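Local coordinates for 6b protein (Agrobacterium vitis, PDB 3AQ2) that disturbs plant cell proliferation, probably by interfering with the host microRNA machinery through a fold related to that of ADP-ribosylating toxins, at residues Asp33-Leu38 / Leu59-Arg64; Leu41-Arg46 / Asn52-Glu57; Asp13-Leu18 / Val70-Ala75; Met4-Trp9 / Leu80-Pro85. All blocks are in the same frame, centred on the assembly; numbering follows the deposited sequence.

Contact 1 of 4, residues Asp33-Leu38 / Leu59-Arg64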
# COMPACT_ATOMS: atom_id res chain seq x y z
N ASP A 33 -1.90 7.11 14.97
CA ASP A 33 -1.98 6.04 15.99
C ASP A 33 -0.96 4.94 15.73
O ASP A 33 -0.40 4.36 16.67
CB ASP A 33 -3.37 5.41 16.03
CG ASP A 33 -4.44 6.33 16.61
OD1 ASP A 33 -4.11 7.42 17.15
OD2 ASP A 33 -5.62 5.96 16.52
N PHE A 34 -0.74 4.64 14.46
CA PHE A 34 0.27 3.67 14.02
C PHE A 34 1.68 4.13 14.43
O PHE A 34 2.42 3.40 15.08
CB PHE A 34 0.16 3.51 12.50
CG PHE A 34 0.99 2.40 11.93
CD1 PHE A 34 0.45 1.14 11.72
CD2 PHE A 34 2.31 2.63 11.55
CE1 PHE A 34 1.20 0.12 11.16
CE2 PHE A 34 3.09 1.60 11.00
CZ PHE A 34 2.52 0.34 10.80
N ARG A 35 2.02 5.37 14.06
CA ARG A 35 3.31 5.97 14.40
C ARG A 35 3.51 6.05 15.91
O ARG A 35 4.61 5.75 16.41
CB ARG A 35 3.45 7.36 13.75
CG ARG A 35 4.55 8.26 14.37
CD ARG A 35 5.97 7.89 13.90
NE ARG A 35 6.99 8.08 14.93
CZ ARG A 35 7.51 9.24 15.32
NH1 ARG A 35 7.10 10.39 14.77
NH2 ARG A 35 8.44 9.27 16.26
N SER A 36 2.46 6.45 16.63
CA SER A 36 2.54 6.65 18.08
C SER A 36 2.91 5.36 18.80
O SER A 36 3.72 5.37 19.74
CB SER A 36 1.23 7.21 18.63
OG SER A 36 0.99 8.53 18.14
N THR A 37 2.33 4.25 18.36
CA THR A 37 2.47 2.97 19.06
C THR A 37 3.66 2.15 18.58
O THR A 37 4.16 1.31 19.33
CB THR A 37 1.21 2.10 18.93
OG1 THR A 37 0.96 1.82 17.54
CG2 THR A 37 -0.01 2.80 19.54
N LEU A 38 4.11 2.39 17.35
CA LEU A 38 5.14 1.53 16.73
C LEU A 38 6.50 2.21 16.44
O LEU A 38 7.45 1.53 16.05
CB LEU A 38 4.59 0.89 15.45
CG LEU A 38 3.32 0.03 15.55
CD1 LEU A 38 2.91 -0.45 14.17
CD2 LEU A 38 3.51 -1.16 16.46
N LEU A 59 9.77 -0.07 7.97
CA LEU A 59 8.88 1.02 7.58
C LEU A 59 9.42 2.32 8.12
O LEU A 59 9.91 2.38 9.25
CB LEU A 59 7.47 0.82 8.14
CG LEU A 59 6.74 -0.49 7.89
CD1 LEU A 59 5.32 -0.40 8.45
CD2 LEU A 59 6.71 -0.84 6.42
N LEU A 60 9.27 3.35 7.31
CA LEU A 60 9.56 4.72 7.69
C LEU A 60 8.19 5.35 7.95
O LEU A 60 7.44 5.61 7.01
CB LEU A 60 10.30 5.44 6.55
CG LEU A 60 11.63 4.88 6.01
CD1 LEU A 60 11.45 3.57 5.26
CD2 LEU A 60 12.29 5.89 5.09
N SER A 61 7.86 5.56 9.21
CA SER A 61 6.50 5.99 9.56
C SER A 61 6.34 7.51 9.65
O SER A 61 5.21 8.00 9.81
CB SER A 61 6.06 5.34 10.86
OG SER A 61 6.97 5.66 11.89
N ASP A 62 7.45 8.24 9.56
CA ASP A 62 7.43 9.70 9.43
C ASP A 62 7.22 10.12 7.97
O ASP A 62 8.00 10.92 7.41
CB ASP A 62 8.74 10.31 9.92
CG ASP A 62 8.86 10.31 11.43
OD1 ASP A 62 7.82 10.26 12.12
OD2 ASP A 62 10.01 10.38 11.92
N GLN A 63 6.20 9.56 7.35
CA GLN A 63 5.80 10.00 6.03
C GLN A 63 4.30 9.81 5.93
O GLN A 63 3.69 9.22 6.82
CB GLN A 63 6.53 9.22 4.93
CG GLN A 63 6.18 7.73 4.85
CD GLN A 63 6.98 6.98 3.79
OE1 GLN A 63 7.59 5.94 4.08
NE2 GLN A 63 6.99 7.51 2.57
N ARG A 64 3.71 10.35 4.87
CA ARG A 64 2.28 10.23 4.65
C ARG A 64 1.95 8.81 4.19
O ARG A 64 2.81 8.09 3.69
CB ARG A 64 1.82 11.25 3.60
CG ARG A 64 2.04 12.68 4.04
CD ARG A 64 1.63 13.67 2.96
NE ARG A 64 2.43 13.50 1.75
CZ ARG A 64 2.35 14.30 0.68
NH1 ARG A 64 1.52 15.34 0.68
NH2 ARG A 64 3.11 14.06 -0.37
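Phe34 and Arg35, neighbours on the last turns of helix 20-38, reach Leu59, Ser61 and Asp62, where strand 58-60 of a two-stranded antiparallel hairpin gives way to a loop. The contact joins helix to hairpin in the ADP-ribosyl-like fold of the RolB/RolC family, apolar at the Phe34 end and charged at the Arg35 end. Phe34 sends its ring out with CG anti to the backbone N (chi1 -172°), and the CD1 methyl of Leu59 sits at the ring edge, near its plane, 3.7 Å from Phe34 CZ. The two side chains meet at about a right angle. Trp9 packs against the same ring edge-to-face.

Arg35 takes a bent course, turning at chi2 and chi3. Its CD passes 3.2 Å from Ser61 OG, a hydroxyl whose hydrogen bond goes to Ser39 O, in the link between the helix and strand 41-43. Asp62, the centre of an inverse gamma turn, brings its carboxylate up to one face of the guanidinium, the two planes standing 83° apart. A single oxygen makes the salt bridge: Arg35 NH1 to Asp62 OD1, 2.7 Å. With Arg35 partly exposed and Asp62 exposed, the ion pair lies toward solvent while Phe34 and Leu59 are buried.

One turn on from Phe34, Leu38 completes the surroundings of the aromatic group, which is thus held by its own helix and by the N-terminal segment as well as by the hairpin: Leu38 CD1 lies over one face of the Phe34 ring, 3.4 Å above its plane and offset toward the rim.

Contact 2 of 4, residues Leu41-Arg46 / Asn52-Glu57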
# COMPACT_ATOMS: atom_id res chain seq x y z
N LEU A 41 10.55 3.99 13.19
CA LEU A 41 11.27 2.92 12.50
C LEU A 41 10.64 1.59 12.88
O LEU A 41 10.74 1.16 14.03
CB LEU A 41 12.74 2.94 12.92
CG LEU A 41 13.78 2.19 12.07
CD1 LEU A 41 13.50 0.72 12.01
CD2 LEU A 41 13.86 2.77 10.68
N VAL A 42 10.01 0.93 11.91
CA VAL A 42 9.22 -0.27 12.20
C VAL A 42 9.73 -1.49 11.42
O VAL A 42 9.50 -1.59 10.23
CB VAL A 42 7.71 -0.05 11.90
CG1 VAL A 42 6.89 -1.25 12.31
CG2 VAL A 42 7.19 1.20 12.61
N TYR A 43 10.39 -2.40 12.13
CA TYR A 43 10.66 -3.74 11.59
C TYR A 43 9.43 -4.59 11.85
O TYR A 43 8.64 -4.30 12.76
CB TYR A 43 11.89 -4.36 12.23
CG TYR A 43 13.17 -3.74 11.71
CD1 TYR A 43 13.69 -2.60 12.32
CD2 TYR A 43 13.82 -4.25 10.58
CE1 TYR A 43 14.86 -2.02 11.85
CE2 TYR A 43 14.99 -3.66 10.11
CZ TYR A 43 15.50 -2.54 10.75
OH TYR A 43 16.65 -1.92 10.31
N PHE A 44 9.24 -5.64 11.06
CA PHE A 44 7.97 -6.38 11.13
C PHE A 44 8.04 -7.84 10.76
O PHE A 44 7.32 -8.65 11.35
CB PHE A 44 6.89 -5.69 10.28
CG PHE A 44 7.28 -5.45 8.84
CD1 PHE A 44 6.96 -6.39 7.85
CD2 PHE A 44 7.97 -4.30 8.48
CE1 PHE A 44 7.32 -6.17 6.51
CE2 PHE A 44 8.33 -4.07 7.13
CZ PHE A 44 8.01 -5.02 6.16
N ASN A 45 8.90 -8.19 9.81
CA ASN A 45 9.01 -9.56 9.35
C ASN A 45 10.23 -10.27 9.91
O ASN A 45 11.35 -9.76 9.79
CB ASN A 45 9.04 -9.63 7.82
CG ASN A 45 8.85 -11.05 7.30
OD1 ASN A 45 7.80 -11.66 7.51
ND2 ASN A 45 9.87 -11.58 6.62
N ARG A 46 10.01 -11.44 10.50
CA ARG A 46 11.10 -12.25 11.06
C ARG A 46 12.00 -12.83 9.97
O ARG A 46 11.53 -13.24 8.91
CB ARG A 46 10.53 -13.38 11.93
CG ARG A 46 9.73 -12.88 13.12
CD ARG A 46 10.62 -12.19 14.16
NE ARG A 46 9.84 -11.38 15.10
CZ ARG A 46 10.36 -10.64 16.07
NH1 ARG A 46 11.67 -10.58 16.25
NH2 ARG A 46 9.55 -9.94 16.86
N ASN A 52 14.34 -15.43 15.08
CA ASN A 52 14.05 -14.65 16.27
C ASN A 52 14.35 -13.17 16.07
O ASN A 52 13.88 -12.34 16.86
CB ASN A 52 14.85 -15.16 17.47
CG ASN A 52 14.69 -16.65 17.69
OD1 ASN A 52 13.58 -17.18 17.77
ND2 ASN A 52 15.82 -17.34 17.81
N GLU A 53 15.14 -12.86 15.04
CA GLU A 53 15.49 -11.47 14.70
C GLU A 53 14.67 -11.04 13.50
O GLU A 53 14.10 -11.88 12.80
CB GLU A 53 16.96 -11.34 14.30
CG GLU A 53 17.99 -11.68 15.38
CD GLU A 53 19.42 -11.36 14.94
OE1 GLU A 53 19.67 -11.22 13.72
OE2 GLU A 53 20.30 -11.26 15.82
N TYR A 54 14.62 -9.74 13.24
CA TYR A 54 13.90 -9.24 12.07
C TYR A 54 14.77 -9.33 10.82
O TYR A 54 16.00 -9.33 10.91
CB TYR A 54 13.50 -7.78 12.26
CG TYR A 54 12.45 -7.54 13.32
CD1 TYR A 54 12.78 -6.90 14.51
CD2 TYR A 54 11.13 -7.93 13.11
CE1 TYR A 54 11.81 -6.66 15.49
CE2 TYR A 54 10.15 -7.69 14.08
CZ TYR A 54 10.50 -7.05 15.26
OH TYR A 54 9.53 -6.80 16.21
N ASP A 55 14.13 -9.39 9.65
CA ASP A 55 14.86 -9.24 8.39
C ASP A 55 15.25 -7.77 8.17
O ASP A 55 15.15 -6.95 9.09
CB ASP A 55 14.13 -9.89 7.19
CG ASP A 55 12.88 -9.12 6.74
OD1 ASP A 55 12.66 -7.95 7.15
OD2 ASP A 55 12.11 -9.71 5.94
N ASP A 56 15.69 -7.42 6.96
CA ASP A 56 16.25 -6.08 6.75
C ASP A 56 15.22 -5.00 6.37
O ASP A 56 15.59 -3.83 6.26
CB ASP A 56 17.37 -6.12 5.70
CG ASP A 56 18.58 -6.89 6.19
OD1 ASP A 56 19.00 -6.68 7.35
OD2 ASP A 56 19.13 -7.70 5.41
N GLU A 57 13.96 -5.38 6.20
CA GLU A 57 12.95 -4.42 5.72
C GLU A 57 12.34 -3.63 6.87
O GLU A 57 11.92 -4.22 7.87
CB GLU A 57 11.85 -5.13 4.91
CG GLU A 57 10.95 -4.15 4.16
CD GLU A 57 10.06 -4.81 3.11
OE1 GLU A 57 10.02 -6.05 3.03
OE2 GLU A 57 9.42 -4.05 2.35
O HOH W 1 7.21 -5.59 14.84
O HOH W 2 17.64 -2.88 7.81
O HOH W 3 11.10 -6.61 8.95
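Tyr54 is sandwiched between Tyr43 and Arg46 where the long loop after strand 41-43 folds back on itself before strand 58-60. The backbones are joined by a single bridge, Arg46 with Tyr54, and its hydrogen bond is nearly straight: Asp55 N donates to Asn45 O at 2.8 Å. The side chains of the same two residues add a second bond. Asn45 ND2 donates to Asp55 OD2 at 3.0 Å, leaving almost in the amide plane but meeting the carboxylate from above its own plane.

Asp55 has a further task. With CG between the backbone N and the carbonyl carbon (chi1 72°), its OD1 accepts from Glu57 N in an Asx turn. A water accepts from Asn45 N and lies within bonding range of Asp55 OD1 and Glu57 O. Two more waters join the segments: one donates to Tyr43 O and pairs with Tyr54 OH, the other donates to Asp56 O and pairs with Tyr43 OH. Glu57 rests its CG against Phe44 CZ, while its carboxylate is held by Arg161 and Ser140.

On one face of the Tyr54 ring lies Tyr43 CB, 3.6 Å from the centroid, in a CH-pi contact; the Tyr43 ring itself is slid aside and barely overlaps. On the opposite face the Arg46 guanidinium stacks nearly flat, its CZ 3.9 Å from the centroid and the planes 20° apart, with Arg46 NH1 2.9 Å from Asn52 O. Polar atoms at the loop's closure are thus largely paired, directly or through water, and the pi face of Tyr54 probably offers the guanidinium favourable electrostatics.

Contact 3 of 4, residues Asp13-Leu18 / Val70-Ala75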
# COMPACT_ATOMS: atom_id res chain seq x y z
N ASP A 13 -10.39 -0.91 9.85
CA ASP A 13 -11.28 -1.27 8.76
C ASP A 13 -12.24 -0.12 8.50
O ASP A 13 -13.20 0.09 9.26
CB ASP A 13 -12.03 -2.56 9.09
CG ASP A 13 -12.90 -3.06 7.93
OD1 ASP A 13 -13.00 -2.39 6.88
OD2 ASP A 13 -13.49 -4.16 8.09
N LEU A 14 -11.96 0.65 7.44
CA LEU A 14 -12.72 1.86 7.14
C LEU A 14 -13.70 1.65 5.99
O LEU A 14 -14.20 2.62 5.41
CB LEU A 14 -11.76 3.02 6.82
CG LEU A 14 -10.72 3.30 7.91
CD1 LEU A 14 -9.78 4.44 7.49
CD2 LEU A 14 -11.39 3.59 9.25
N ARG A 15 -14.01 0.38 5.67
CA ARG A 15 -14.89 0.08 4.53
C ARG A 15 -16.31 0.64 4.64
O ARG A 15 -16.99 0.78 3.62
CB ARG A 15 -14.94 -1.43 4.24
CG ARG A 15 -13.67 -1.97 3.61
CD ARG A 15 -13.76 -3.47 3.43
NE ARG A 15 -13.70 -4.17 4.71
CZ ARG A 15 -13.81 -5.49 4.86
NH1 ARG A 15 -14.01 -6.26 3.80
NH2 ARG A 15 -13.74 -6.03 6.06
N ARG A 16 -16.76 0.93 5.86
CA ARG A 16 -18.09 1.51 6.07
C ARG A 16 -18.03 3.01 6.31
O ARG A 16 -19.03 3.64 6.66
CB ARG A 16 -18.83 0.78 7.20
CG ARG A 16 -18.91 -0.71 6.92
CD ARG A 16 -20.00 -1.42 7.69
NE ARG A 16 -20.09 -2.81 7.25
CZ ARG A 16 -20.72 -3.22 6.14
NH1 ARG A 16 -21.35 -2.35 5.36
NH2 ARG A 16 -20.73 -4.51 5.83
N ILE A 17 -16.84 3.58 6.09
CA ILE A 17 -16.68 5.04 6.12
C ILE A 17 -16.58 5.50 4.67
O ILE A 17 -15.52 5.41 4.03
CB ILE A 17 -15.44 5.50 6.93
CG1 ILE A 17 -15.45 4.93 8.36
CG2 ILE A 17 -15.39 7.02 6.99
CD1 ILE A 17 -16.64 5.34 9.18
N LEU A 18 -17.71 6.00 4.15
CA LEU A 18 -17.85 6.18 2.71
C LEU A 18 -17.93 7.64 2.26
O LEU A 18 -17.91 7.92 1.06
CB LEU A 18 -19.04 5.37 2.18
CG LEU A 18 -18.88 3.84 2.30
CD1 LEU A 18 -20.16 3.14 1.91
CD2 LEU A 18 -17.69 3.32 1.49
N VAL A 70 -6.91 -2.38 -4.64
CA VAL A 70 -7.23 -3.82 -4.67
C VAL A 70 -8.75 -4.02 -4.84
O VAL A 70 -9.53 -3.06 -4.76
CB VAL A 70 -6.78 -4.54 -3.35
CG1 VAL A 70 -5.27 -4.46 -3.17
CG2 VAL A 70 -7.49 -3.94 -2.13
N ASP A 71 -9.16 -5.26 -5.08
CA ASP A 71 -10.58 -5.63 -5.07
C ASP A 71 -11.02 -5.94 -3.63
O ASP A 71 -10.18 -6.03 -2.73
CB ASP A 71 -10.76 -6.85 -5.95
CG ASP A 71 -9.96 -8.02 -5.46
OD1 ASP A 71 -8.74 -8.06 -5.73
OD2 ASP A 71 -10.55 -8.87 -4.76
N GLU A 72 -12.33 -6.10 -3.38
CA GLU A 72 -12.76 -6.25 -1.98
C GLU A 72 -12.30 -7.56 -1.35
O GLU A 72 -11.95 -7.58 -0.17
CB GLU A 72 -14.27 -6.05 -1.75
CG GLU A 72 -14.58 -5.76 -0.26
CD GLU A 72 -16.05 -5.61 0.08
OE1 GLU A 72 -16.91 -5.65 -0.83
OE2 GLU A 72 -16.34 -5.46 1.30
N VAL A 73 -12.27 -8.63 -2.13
CA VAL A 73 -11.82 -9.92 -1.59
C VAL A 73 -10.36 -9.82 -1.13
O VAL A 73 -10.01 -10.23 -0.01
CB VAL A 73 -12.05 -11.08 -2.58
CG1 VAL A 73 -11.44 -12.38 -2.05
CG2 VAL A 73 -13.54 -11.27 -2.81
N THR A 74 -9.52 -9.23 -1.98
CA THR A 74 -8.11 -9.02 -1.66
C THR A 74 -7.95 -8.08 -0.47
O THR A 74 -7.11 -8.31 0.40
CB THR A 74 -7.35 -8.50 -2.89
OG1 THR A 74 -7.44 -9.49 -3.92
CG2 THR A 74 -5.89 -8.21 -2.58
N ALA A 75 -8.78 -7.03 -0.42
CA ALA A 75 -8.75 -6.09 0.71
C ALA A 75 -8.96 -6.83 2.04
O ALA A 75 -8.21 -6.62 3.00
CB ALA A 75 -9.81 -5.01 0.51
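Arg15 reaches from the type I turn Leu14-Ile17, which follows edge strand 12-13, to Glu72 in the first turn of helix 72-81. From CB, directed toward the helix, the chain runs out through CG, placed anti to the carbonyl carbon (chi1 -73°), and bends at chi3. Arg15 CD comes within 3.9 Å of Glu72 OE2. Beyond it, NE and NH2 grip Asp13 side-on, one nitrogen to each oxygen: Arg15 NE to Asp13 OD1 at 2.9 Å and Arg15 NH2 to Asp13 OD2 at 2.8 Å, both on the syn side and close to the guanidinium plane. Asp13 OD1 also accepts from Arg15 N on its anti side, closing an Asx turn.

The remaining nitrogen faces the helix. Arg15 NH1 lies 3.5 Å from Glu72 OE2 in a long salt bridge, the carboxylate plane 89° from that of the guanidinium, and hydrogen-bonds to Gln76 one turn on. Asp71, accepting from Thr74 N, caps the start of the helix whose first turn carries Glu72.

Asp13 thus fixes the arginine's rotation, and the resulting Asp13-Arg15-Glu72 network joins turn to helix at the surface by a comparatively loose electrostatic link, with Glu72 probably contributing less than Asp13.

Contact 4 of 4, residues Met4-Trp9 / Leu80-Pro85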
# COMPACT_ATOMS: atom_id res chain seq x y z
N MET A 4 6.00 -0.65 20.42
CA MET A 4 5.42 -2.02 20.41
C MET A 4 5.62 -2.75 19.08
O MET A 4 6.07 -2.15 18.09
CB MET A 4 3.95 -1.96 20.79
CG MET A 4 3.77 -1.41 22.20
SD MET A 4 2.11 -1.63 22.84
CE MET A 4 1.24 -0.45 21.84
N THR A 5 5.32 -4.05 19.07
CA THR A 5 5.49 -4.86 17.85
C THR A 5 4.25 -4.75 16.97
O THR A 5 3.15 -4.44 17.45
CB THR A 5 5.78 -6.36 18.16
OG1 THR A 5 4.62 -6.97 18.74
CG2 THR A 5 6.96 -6.51 19.12
N VAL A 6 4.43 -5.01 15.68
CA VAL A 6 3.33 -4.88 14.72
C VAL A 6 2.04 -5.66 15.06
O VAL A 6 0.95 -5.12 14.85
CB VAL A 6 3.83 -5.14 13.28
CG1 VAL A 6 2.67 -5.39 12.34
CG2 VAL A 6 4.64 -3.96 12.80
N PRO A 7 2.15 -6.91 15.57
CA PRO A 7 0.92 -7.62 15.97
C PRO A 7 0.03 -6.89 16.98
O PRO A 7 -1.15 -7.23 17.09
CB PRO A 7 1.45 -8.93 16.57
CG PRO A 7 2.76 -9.14 15.87
CD PRO A 7 3.34 -7.76 15.77
N THR A 8 0.56 -5.89 17.68
CA THR A 8 -0.28 -5.07 18.57
C THR A 8 -1.24 -4.15 17.81
O THR A 8 -2.23 -3.65 18.38
CB THR A 8 0.53 -4.20 19.56
OG1 THR A 8 1.23 -3.17 18.86
CG2 THR A 8 1.50 -5.05 20.36
N TRP A 9 -0.93 -3.91 16.54
CA TRP A 9 -1.72 -3.00 15.72
C TRP A 9 -2.93 -3.70 15.13
O TRP A 9 -2.79 -4.70 14.40
CB TRP A 9 -0.86 -2.42 14.60
CG TRP A 9 -1.65 -1.55 13.67
CD1 TRP A 9 -2.03 -1.84 12.39
CD2 TRP A 9 -2.15 -0.23 13.95
NE1 TRP A 9 -2.75 -0.79 11.86
CE2 TRP A 9 -2.83 0.21 12.79
CE3 TRP A 9 -2.09 0.61 15.06
CZ2 TRP A 9 -3.45 1.47 12.72
CZ3 TRP A 9 -2.70 1.86 14.99
CH2 TRP A 9 -3.37 2.28 13.82
N LEU A 80 -7.04 -8.31 7.06
CA LEU A 80 -7.22 -9.18 8.23
C LEU A 80 -5.98 -9.98 8.58
O LEU A 80 -5.85 -10.49 9.69
CB LEU A 80 -8.40 -10.12 8.03
CG LEU A 80 -9.79 -9.56 8.37
CD1 LEU A 80 -10.90 -10.28 7.63
CD2 LEU A 80 -10.04 -9.57 9.88
N ASN A 81 -5.05 -10.08 7.63
CA ASN A 81 -3.94 -11.01 7.78
C ASN A 81 -2.56 -10.39 7.68
O ASN A 81 -1.56 -11.11 7.69
CB ASN A 81 -4.05 -12.14 6.76
CG ASN A 81 -5.29 -12.99 6.98
OD1 ASN A 81 -6.39 -12.65 6.52
ND2 ASN A 81 -5.12 -14.08 7.70
N ARG A 82 -2.51 -9.06 7.60
CA ARG A 82 -1.26 -8.31 7.50
C ARG A 82 -0.44 -8.76 6.29
O ARG A 82 0.73 -9.15 6.42
CB ARG A 82 -0.45 -8.44 8.79
CG ARG A 82 0.24 -7.16 9.18
CD ARG A 82 1.02 -7.31 10.47
NE ARG A 82 0.19 -7.78 11.57
CZ ARG A 82 0.26 -8.99 12.11
NH1 ARG A 82 1.14 -9.88 11.66
NH2 ARG A 82 -0.54 -9.32 13.11
N LEU A 83 -1.08 -8.74 5.13
CA LEU A 83 -0.42 -9.10 3.87
C LEU A 83 -0.47 -7.96 2.88
O LEU A 83 -1.39 -7.14 2.90
CB LEU A 83 -1.09 -10.33 3.24
CG LEU A 83 -1.14 -11.60 4.09
CD1 LEU A 83 -2.08 -12.64 3.49
CD2 LEU A 83 0.26 -12.17 4.28
N LEU A 84 0.54 -7.92 2.02
CA LEU A 84 0.53 -7.00 0.90
C LEU A 84 0.70 -7.81 -0.40
O LEU A 84 1.59 -8.66 -0.47
CB LEU A 84 1.66 -5.99 1.06
CG LEU A 84 1.62 -4.77 0.14
CD1 LEU A 84 0.46 -3.82 0.52
CD2 LEU A 84 2.95 -4.06 0.18
N PRO A 85 -0.16 -7.57 -1.41
CA PRO A 85 -0.06 -8.30 -2.67
C PRO A 85 0.90 -7.65 -3.66
O PRO A 85 1.12 -6.43 -3.61
CB PRO A 85 -1.47 -8.20 -3.25
CG PRO A 85 -1.96 -6.87 -2.79
CD PRO A 85 -1.29 -6.61 -1.42
O HOH W 4 -1.11 -5.40 12.44
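Arg82 stretches from the end of helix 72-81 to Val6 and Pro7, which belong to a short 3-10 turn near the N terminus. Its backbone ends the helix in a Schellman motif with positive phi (57°), and the chain then enters strand 83-85. At this corner the CB of Arg82 is directed toward the segment 4-9, and the side chain bends at chi3 before its guanidinium.

Van der Waals contact comes first, and Pro7 carries it. The proline stands over one face of the guanidinium, with Pro7 CA 3.6 Å from Arg82 NH2. Val6 adjoins the same side chain, though the modelled closeness of the two is doubtful. Val6 is buried, packing also on Phe44 and Pro196, whereas Pro7 is exposed.

Polar contact between the segments passes through one water. It accepts from Arg82 NE at 2.8 Å, at the edge of the guanidinium and in its plane, and donates to Trp9 O at 2.7 Å and to Val6 O at 3.2 Å. All three partners are thus gathered on a single molecule.

Hydrogen bonds within the N-terminal segment shape the surface that Arg82 meets. Thr5 O accepts from both Thr8 N and Thr8 OG1, and Trp9 N donates to Val6 O at 2.8 Å. Val6 O therefore serves two donors, this backbone N-H and the water. The indole NE1 of Trp9 makes weak bonds to Ile197 O and Val198 O.

Through the bridging water the guanidinium is linked to two backbone carbonyls, Val6 O and Trp9 O, a setting that probably favours its positive charge.

From the N terminus, the segment 4-9 is met by 80-85 in contact 4, closing the widest loop. Inside it, contact 3 brings the turn after strand 12-13 to the start of helix 72-81, the helix whose far end serves contact 4. Contact 1 nests within contact 3 and ties the end of helix 20-38 to strand 58-60, and contact 2 is nested within contact 1, closing the loop between strands 41-43 and 58-60. No two loops cross. Contacts 1 and 2 meet in the hairpin, where Leu59 N probably bonds to Val42 O, and the N-terminal segment packs on both; contact 3 stands apart from these two, touching only contact 4, through Pro85.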